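Local coordinates for transcriptional regulator, putative (Pseudomonas syringae pv. tomato, PDB 2R5F), which probably regulates transcription as a DNA-binding factor of the SorC family, with this domain thought to bind a sugar effector, at residues A[188-193]-A[198-203]. Numbering follows the deposited sequence.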
loop_
_atom_site.group_PDB
_atom_site.type_symbol
_atom_site.label_atom_id
_atom_site.label_comp_id
_atom_site.label_asym_id
_atom_site.label_seq_id
_atom_site.Cartn_x
_atom_site.Cartn_y
_atom_site.Cartn_z
ATOM N N GLY A 188 -6.592 -16.798 13.833
ATOM C CA GLY A 188 -7.676 -16.269 12.996
ATOM C C GLY A 188 -7.281 -15.429 11.772
ATOM O O GLY A 188 -8.145 -15.041 10.985
ATOM N N ALA A 189 -5.987 -15.152 11.596
ATOM C CA ALA A 189 -5.523 -14.232 10.545
ATOM C C ALA A 189 -5.581 -14.804 9.135
ATOM O O ALA A 189 -5.277 -15.981 8.924
ATOM C CB ALA A 189 -4.122 -13.733 10.849
ATOM N N VAL A 190 -5.976 -13.942 8.188
ATOM C CA VAL A 190 -6.043 -14.266 6.757
ATOM C C VAL A 190 -5.049 -13.424 5.949
ATOM O O VAL A 190 -4.692 -13.785 4.836
ATOM C CB VAL A 190 -7.487 -14.073 6.117
ATOM C CG1 VAL A 190 -8.558 -14.855 6.868
ATOM C CG2 VAL A 190 -7.859 -12.577 5.975
ATOM N N GLY A 191 -4.622 -12.298 6.503
ATOM C CA GLY A 191 -3.770 -11.354 5.760
ATOM C C GLY A 191 -3.146 -10.295 6.648
ATOM O O GLY A 191 -3.342 -10.294 7.865
ATOM N N ASP A 192 -2.402 -9.376 6.033
ATOM C CA ASP A 192 -1.723 -8.314 6.772
ATOM C C ASP A 192 -1.571 -7.080 5.910
ATOM O O ASP A 192 -1.454 -7.162 4.677
ATOM C CB ASP A 192 -0.336 -8.771 7.258
ATOM C CG ASP A 192 0.741 -8.684 6.162
ATOM O OD1 ASP A 192 0.877 -9.632 5.367
ATOM O OD2 ASP A 192 1.481 -7.683 6.110
ATOM N N ILE A 193 -1.595 -5.935 6.587
ATOM C CA ILE A 193 -1.114 -4.679 6.042
ATOM C C ILE A 193 0.000 -4.249 7.002
ATOM O O ILE A 193 -0.194 -4.239 8.217
ATOM C CB ILE A 193 -2.205 -3.595 5.974
ATOM C CG1 ILE A 193 -3.257 -3.961 4.916
ATOM C CG2 ILE A 193 -1.551 -2.254 5.675
ATOM C CD1 ILE A 193 -4.521 -3.122 4.908
ATOM N N PHE A 198 -4.953 -9.254 10.294
ATOM C CA PHE A 198 -6.394 -9.108 10.501
ATOM C C PHE A 198 -7.127 -10.369 10.061
ATOM O O PHE A 198 -6.587 -11.185 9.302
ATOM C CB PHE A 198 -6.963 -7.899 9.751
ATOM C CG PHE A 198 -6.579 -7.842 8.296
ATOM C CD1 PHE A 198 -7.224 -8.635 7.353
ATOM C CD2 PHE A 198 -5.570 -7.005 7.870
ATOM C CE1 PHE A 198 -6.867 -8.602 6.019
ATOM C CE2 PHE A 198 -5.208 -6.953 6.514
ATOM C CZ PHE A 198 -5.849 -7.753 5.592
ATOM N N ASP A 199 -8.357 -10.518 10.537
ATOM C CA ASP A 199 -9.136 -11.703 10.239
ATOM C C ASP A 199 -10.027 -11.479 9.006
ATOM O O ASP A 199 -9.916 -10.426 8.330
ATOM C CB ASP A 199 -9.873 -12.239 11.500
ATOM C CG ASP A 199 -11.146 -11.462 11.856
ATOM O OD1 ASP A 199 -11.632 -10.627 11.060
ATOM O OD2 ASP A 199 -11.690 -11.732 12.948
ATOM N N ALA A 200 -10.879 -12.466 8.715
ATOM C CA ALA A 200 -11.720 -12.454 7.513
ATOM C C ALA A 200 -12.665 -11.255 7.440
ATOM O O ALA A 200 -13.080 -10.862 6.349
ATOM C CB ALA A 200 -12.489 -13.776 7.368
ATOM N N GLN A 201 -12.976 -10.660 8.594
ATOM C CA GLN A 201 -13.809 -9.455 8.629
ATOM C C GLN A 201 -13.031 -8.186 8.888
ATOM O O GLN A 201 -13.607 -7.121 8.997
ATOM C CB GLN A 201 -14.931 -9.592 9.647
ATOM C CG GLN A 201 -16.167 -10.302 9.091
ATOM C CD GLN A 201 -17.009 -10.892 10.184
ATOM O OE1 GLN A 201 -16.563 -10.975 11.327
ATOM N NE2 GLN A 201 -18.240 -11.315 9.846
ATOM N N GLY A 202 -11.722 -8.305 9.004
ATOM C CA GLY A 202 -10.856 -7.140 9.053
ATOM C C GLY A 202 -10.526 -6.706 10.457
ATOM O O GLY A 202 -9.975 -5.615 10.666
ATOM N N LYS A 203 -10.858 -7.562 11.418
ATOM C CA LYS A 203 -10.551 -7.324 12.831
ATOM C C LYS A 203 -9.096 -7.716 13.090
ATOM O O LYS A 203 -8.682 -8.797 12.698
ATOM C CB LYS A 203 -11.492 -8.171 13.713
ATOM C CG LYS A 203 -11.187 -8.091 15.229
ATOM C CD LYS A 203 -11.792 -9.259 16.028
ATOM C CE LYS A 203 -10.897 -10.511 15.979
ATOM N NZ LYS A 203 -11.445 -11.641 16.793
#
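Phe198 meets Val190 and Gly191 together, and two backbone hydrogen bonds define the pairing: Val190 N gives to Phe198 O at 3.0 Å, nearly straight (171°) and in the carbonyl plane, while Phe198 N gives to Gly191 O at 3.1 Å. Two residues facing one is the signature of a classic beta bulge, here at the open end of the antiparallel hairpin of strands 191-193 and 196-198. Strand 191-193 also runs antiparallel to strand 155-162, so the hairpin extends the mixed sheet of the putative sugar-binding domain.

The Phe198 side chain can be followed outward. From CB, chi1 of 51° sets CG between its own backbone N and carbonyl carbon, which folds the ring back across the partner strand. CG and CD2 lie near Gly191 O, an atom that stands 3.9 Å above the ring plane, over its centre. On one side of the ring CE1 comes within 4.1 Å of Val190 CG2; on the other, CE2 reaches Ile193 CG1 at 3.9 Å, the two side chains crossing obliquely. CZ, the tip, lies against Gly191 C and Asp192 N. Ala243 of helix 237-245 touches both Phe198 and Ile193.

From the bulge itself, Val190 CG1 reaches Ala200 CB; nearby, Gly188 O lies 3.3 Å from Asp199 CB. Asp199 opens a type I turn ending at Gly202. Its OD1 accepts from Gln201 N (2.8 Å), making an Asx turn, and from Lys203 N, the two donors arriving from opposite faces of the carboxylate plane; Gly202 N adds a weak bond. Lys203 NZ is a long 3.9 Å from Asp199 OD2. Several N-H groups converging on one carboxylate oxygen would probably favour the ionised aspartate, implying a turn held by its own Asp199 beside a hairpin paired by two backbone bonds and packed by the Phe198 ring.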